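Local coordinates for stage 0 sporulation protein A homolog (Desulfitobacterium hafniense, PDB 3MJQ) that may take part in controlling sporulation and in making cyclic di-GMP, and is represented here by its N-terminal PAS domain alone, at residues Tyr23-Thr26 with Ala27-Lys30; His43-Thr46 with Ile47-Gly51. The protein carries 1 engineered substitution. One frame throughout, in Å; residues are numbered along the deposited sequence.

Contact 1: Tyr23-Thr26 with Ala27-Lys30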
ATOM      1  N   TYR A  23       6.568   9.260  -8.350  1.00 80.23           N
ATOM      2  CA  TYR A  23       7.240   8.974  -7.080  1.00 81.62           C
ATOM      3  C   TYR A  23       7.829   7.569  -6.979  1.00 79.91           C
ATOM      4  O   TYR A  23       7.303   6.626  -7.559  1.00 87.24           O
ATOM      5  CB  TYR A  23       6.270   9.149  -5.922  1.00 89.40           C
ATOM      6  CG  TYR A  23       6.870   8.758  -4.601  1.00 93.41           C
ATOM      7  CD1 TYR A  23       7.717   9.618  -3.922  1.00 97.65           C
ATOM      8  CD2 TYR A  23       6.607   7.514  -4.044  1.00 94.51           C
ATOM      9  CE1 TYR A  23       8.283   9.254  -2.718  1.00101.73           C
ATOM     10  CE2 TYR A  23       7.166   7.134  -2.844  1.00 99.67           C
ATOM     11  CZ  TYR A  23       8.005   8.010  -2.182  1.00104.57           C
ATOM     12  OH  TYR A  23       8.551   7.654  -0.970  1.00106.30           O
ATOM     13  N   ALA A  24       8.906   7.445  -6.212  1.00 71.54           N
ATOM     14  CA  ALA A  24       9.564   6.162  -6.000  1.00 68.02           C
ATOM     15  C   ALA A  24      10.354   6.259  -4.717  1.00 73.72           C
ATOM     16  O   ALA A  24      10.766   7.345  -4.335  1.00 80.51           O
ATOM     17  CB  ALA A  24      10.486   5.842  -7.150  1.00 49.37           C
ATOM     18  N   ASN A  25      10.571   5.128  -4.057  1.00 73.49           N
ATOM     19  CA  ASN A  25      11.308   5.115  -2.805  1.00 80.74           C
ATOM     20  C   ASN A  25      12.656   4.436  -2.923  1.00 74.28           C
ATOM     21  O   ASN A  25      12.922   3.705  -3.872  1.00 74.18           O
ATOM     22  CB  ASN A  25      10.481   4.443  -1.701  1.00 80.28           C
ATOM     23  CG  ASN A  25      10.142   2.983  -2.012  1.00 83.40           C
ATOM     24  OD1 ASN A  25      10.520   2.452  -3.050  1.00 81.48           O
ATOM     25  ND2 ASN A  25       9.424   2.336  -1.105  1.00 84.81           N
ATOM     26  N   THR A  26      13.504   4.689  -1.936  1.00 78.23           N
ATOM     27  CA  THR A  26      14.862   4.138  -1.903  1.00 83.42           C
ATOM     28  C   THR A  26      14.904   2.671  -2.373  1.00 84.36           C
ATOM     29  O   THR A  26      15.881   2.219  -2.992  1.00 81.33           O
ATOM     30  CB  THR A  26      15.418   4.190  -0.457  1.00 73.72           C
ATOM     31  OG1 THR A  26      16.810   3.861  -0.423  1.00 82.71           O
ATOM     32  CG2 THR A  26      14.611   3.214   0.420  1.00 65.50           C
ATOM     33  N   ALA A  27      13.837   1.948  -2.062  1.00 72.81           N
ATOM     34  CA  ALA A  27      13.698   0.544  -2.382  1.00 73.34           C
ATOM     35  C   ALA A  27      13.863   0.260  -3.864  1.00 79.07           C
ATOM     36  O   ALA A  27      14.460  -0.750  -4.244  1.00 85.94           O
ATOM     37  CB  ALA A  27      12.339   0.063  -1.896  1.00 73.89           C
ATOM     38  N   VAL A  28      13.326   1.144  -4.700  1.00 69.77           N
ATOM     39  CA  VAL A  28      13.411   0.960  -6.134  1.00 74.27           C
ATOM     40  C   VAL A  28      14.860   1.068  -6.607  1.00 72.95           C
ATOM     41  O   VAL A  28      15.408   0.119  -7.170  1.00 78.63           O
ATOM     42  CB  VAL A  28      12.527   1.980  -6.856  1.00 67.65           C
ATOM     43  CG1 VAL A  28      12.385   1.604  -8.297  1.00 54.10           C
ATOM     44  CG2 VAL A  28      11.168   2.018  -6.212  1.00 54.08           C
ATOM     45  N   PRO A  29      15.505   2.223  -6.384  1.00 67.65           N
ATOM     46  CA  PRO A  29      16.898   2.342  -6.822  1.00 65.54           C
ATOM     47  C   PRO A  29      17.700   1.158  -6.320  1.00 66.25           C
ATOM     48  O   PRO A  29      18.372   0.462  -7.074  1.00 65.55           O
ATOM     49  CB  PRO A  29      17.344   3.642  -6.176  1.00 62.01           C
ATOM     50  CG  PRO A  29      16.103   4.465  -6.252  1.00 63.49           C
ATOM     51  CD  PRO A  29      15.033   3.500  -5.812  1.00 60.85           C
ATOM     52  N   LYS A  30      17.602   0.947  -5.019  1.00 74.48           N
ATOM     53  CA  LYS A  30      18.288  -0.133  -4.348  1.00 78.54           C
ATOM     54  C   LYS A  30      18.130  -1.482  -5.058  1.00 74.18           C
ATOM     55  O   LYS A  30      19.126  -2.077  -5.445  1.00 81.96           O
ATOM     56  CB  LYS A  30      17.783  -0.213  -2.904  1.00 89.29           C
ATOM     57  CG  LYS A  30      18.471  -1.255  -2.049  1.00 94.84           C
ATOM     58  CD  LYS A  30      17.931  -1.260  -0.624  1.00100.96           C
ATOM     59  CE  LYS A  30      18.496  -0.124   0.211  1.00106.48           C
ATOM     60  NZ  LYS A  30      18.277   1.189  -0.419  1.00106.45           N
TER
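The turn in which strand 21-24 of the PAS fold gives way to helix 27-32 is built by Asn25 and Thr26 against Ala27, Val28 and Lys30. Two contacts between Thr26 and Lys30 span the first turn of the helix. Lys30 N donates to Thr26 O at 2.9 Å. Beside it the two side chains run alongside each other in the same direction. The lysine leaves the backbone extended and bends over its last two torsions (chi4 55°), which brings NZ back to Thr26 OG1 at 3.0 Å in a weak hydrogen bond. A threonine hydroxyl and a flexible lysine suit this more open side of the turn. Asn25, by contrast, is buried. Its CG sits between the backbone N and the carbonyl carbon (chi1 61°), and from there the amide crosses the Val28 side chain at about a right angle, with OD1 3.3 Å from Val28 CG2. The amide is satisfied within the same chain, around the start of strand 11-16: OD1 accepts from Ile12 N and ND2 donates to Asp10 O. Val28 CG2 also meets Ala24 CB at 4.0 Å, and this small apolar pair packs on Leu13 and Leu39. Pro29 is well placed in the first turn, where a residue can do without a backbone N-H. The whole is the strand-to-helix junction that follows the opening beta hairpin of a PAS domain.

Contact 2: His43-Thr46 with Ile47-Gly51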
ATOM      1  N   HIS A  43      10.381   5.700 -18.160  1.00 76.24           N
ATOM      2  CA  HIS A  43       8.974   5.374 -18.371  1.00 68.36           C
ATOM      3  C   HIS A  43       8.796   3.987 -17.741  1.00 64.82           C
ATOM      4  O   HIS A  43       9.649   3.119 -17.905  1.00 74.02           O
ATOM      5  CB  HIS A  43       8.680   5.333 -19.869  1.00 63.94           C
ATOM      6  CG  HIS A  43       7.236   5.119 -20.204  1.00 67.81           C
ATOM      7  ND1 HIS A  43       6.609   3.902 -20.061  1.00 70.22           N
ATOM      8  CD2 HIS A  43       6.305   5.967 -20.701  1.00 73.03           C
ATOM      9  CE1 HIS A  43       5.353   4.007 -20.458  1.00 71.51           C
ATOM     10  NE2 HIS A  43       5.143   5.248 -20.851  1.00 72.21           N
ATOM     11  N   ILE A  44       7.705   3.777 -17.008  1.00 58.60           N
ATOM     12  CA  ILE A  44       7.475   2.491 -16.344  1.00 54.77           C
ATOM     13  C   ILE A  44       7.659   1.285 -17.254  1.00 48.07           C
ATOM     14  O   ILE A  44       8.252   0.278 -16.855  1.00 52.92           O
ATOM     15  CB  ILE A  44       6.062   2.402 -15.694  1.00 54.50           C
ATOM     16  CG1 ILE A  44       5.986   1.161 -14.790  1.00 48.65           C
ATOM     17  CG2 ILE A  44       4.980   2.351 -16.768  1.00 53.93           C
ATOM     18  CD1 ILE A  44       6.952   1.192 -13.581  1.00 57.06           C
ATOM     19  N   LEU A  45       7.167   1.389 -18.482  1.00 48.78           N
ATOM     20  CA  LEU A  45       7.276   0.289 -19.436  1.00 54.53           C
ATOM     21  C   LEU A  45       8.716  -0.101 -19.773  1.00 48.56           C
ATOM     22  O   LEU A  45       8.966  -1.207 -20.242  1.00 42.88           O
ATOM     23  CB  LEU A  45       6.491   0.622 -20.718  1.00 47.68           C
ATOM     24  CG  LEU A  45       5.010   0.212 -20.797  1.00 56.44           C
ATOM     25  CD1 LEU A  45       4.380   0.195 -19.427  1.00 52.73           C
ATOM     26  CD2 LEU A  45       4.262   1.167 -21.707  1.00 67.47           C
ATOM     27  N   THR A  46       9.667   0.794 -19.528  1.00 50.07           N
ATOM     28  CA  THR A  46      11.070   0.498 -19.824  1.00 63.54           C
ATOM     29  C   THR A  46      11.591  -0.549 -18.849  1.00 66.11           C
ATOM     30  O   THR A  46      12.531  -1.299 -19.144  1.00 62.74           O
ATOM     31  CB  THR A  46      11.946   1.757 -19.708  1.00 71.19           C
ATOM     32  OG1 THR A  46      11.456   2.753 -20.608  1.00 75.53           O
ATOM     33  CG2 THR A  46      13.387   1.444 -20.066  1.00 70.89           C
ATOM     34  N   ILE A  47      10.945  -0.579 -17.685  1.00 63.04           N
ATOM     35  CA  ILE A  47      11.275  -1.492 -16.601  1.00 48.92           C
ATOM     36  C   ILE A  47      10.417  -2.768 -16.607  1.00 53.93           C
ATOM     37  O   ILE A  47      10.878  -3.857 -16.233  1.00 44.92           O
ATOM     38  CB  ILE A  47      11.044  -0.826 -15.262  1.00 61.73           C
ATOM     39  CG1 ILE A  47      11.662   0.568 -15.258  1.00 66.84           C
ATOM     40  CG2 ILE A  47      11.597  -1.715 -14.161  1.00 42.02           C
ATOM     41  CD1 ILE A  47      11.247   1.379 -14.052  1.00 67.05           C
ATOM     42  N   THR A  48       9.163  -2.617 -17.022  1.00 55.27           N
ATOM     43  CA  THR A  48       8.227  -3.723 -17.053  1.00 64.65           C
ATOM     44  C   THR A  48       8.083  -4.443 -18.394  1.00 67.93           C
ATOM     45  O   THR A  48       7.950  -5.672 -18.423  1.00 76.12           O
ATOM     46  CB  THR A  48       6.848  -3.237 -16.639  1.00 60.67           C
ATOM     47  OG1 THR A  48       6.319  -2.384 -17.664  1.00 65.04           O
ATOM     48  CG2 THR A  48       6.942  -2.465 -15.336  1.00 53.37           C
ATOM     49  N   SER A  49       8.117  -3.689 -19.497  1.00 68.23           N
ATOM     50  CA  SER A  49       7.924  -4.273 -20.831  1.00 74.08           C
ATOM     51  C   SER A  49       8.994  -3.966 -21.897  1.00 74.12           C
ATOM     52  O   SER A  49       8.668  -3.802 -23.074  1.00 67.51           O
ATOM     53  CB  SER A  49       6.548  -3.844 -21.369  1.00 79.53           C
ATOM     54  OG  SER A  49       5.560  -3.792 -20.345  1.00 79.78           O
ATOM     55  N   ALA A  50      10.258  -3.920 -21.492  1.00 78.84           N
ATOM     56  CA  ALA A  50      11.370  -3.618 -22.399  1.00 72.40           C
ATOM     57  C   ALA A  50      11.237  -4.117 -23.850  1.00 83.76           C
ATOM     58  O   ALA A  50      11.512  -3.382 -24.804  1.00 89.83           O
ATOM     59  CB  ALA A  50      12.666  -4.129 -21.792  1.00 67.39           C
ATOM     60  N   GLY A  51      10.807  -5.355 -24.036  1.00 80.22           N
ATOM     61  CA  GLY A  51      10.703  -5.841 -25.397  1.00 77.60           C
ATOM     62  C   GLY A  51       9.295  -5.859 -25.935  1.00 79.99           C
ATOM     63  O   GLY A  51       9.079  -6.173 -27.102  1.00 79.57           O
TER
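Ile44 and Thr48 lie one helical turn apart, their side chains slanting across each other so that Ile44 CG1 meets Thr48 CG2 at 3.8 Å. The threonine is turned with OG1 between its backbone N and carbonyl carbon (chi1 69°); this sends the methyl toward Ile44 and the hydroxyl to the Leu45 side, where OG1 stands 3.7 Å from Leu45 CD1. There OG1 also pairs with Ser49 OG at 3.1 Å, either hydroxyl being a possible donor. A branched residue with one apolar and one polar arm thus serves two neighbours at once. The tip of Ile44 also comes near Ile47, Ile44 CD1 to Ile47 CD1 at 4.3 Å, a loose apolar touch, while Leu45 also packs on Met53 and Glu57 of helix 53-65. Beneath the side chains, Ile44 O is gripped twice: Thr48 N donates at 3.0 Å in the carbonyl plane, and Ile47 N at 2.9 Å from above it, 51° out. Ser49 N closes the last turn onto Leu45 O at 2.7 Å, just where the chain leaves helical geometry. At the start of the helix His43 is the N-cap, its imidazole edge presented so that ND1 accepts from Leu45 N at 3.0 Å, the donor close to the ring plane. That bond requires a lone pair on ND1, so the ring would probably be neutral with its proton on NE2, and protonation of ND1 would be expected to cost the helix its side-chain cap.

In the fold
Following the chain from the N terminus, contact 1 comes first, as strand 21-24 at the sheet edge passes through a two-residue turn into helix 27-32. Helix 36-41 then leads to contact 2. Contact 1 closes the first turn of a helix, and contact 2 spans the short helix 44-48 from its N-cap to its exit toward helix 53-65. They stand in series, neither enclosing nor crossing the other. The centres of contact 1 and contact 2 are about 16 Å apart, and they do not touch. Contact 1 ties the start of the helical region to strand 11-16 and helix 36-41, whereas contact 2 connects with helix 53-65 and, through backbone bonds, with Gly19 and Glu76. Contact 1 opens, and contact 2 lies within, the helical region between strands 21-24 and 70-76.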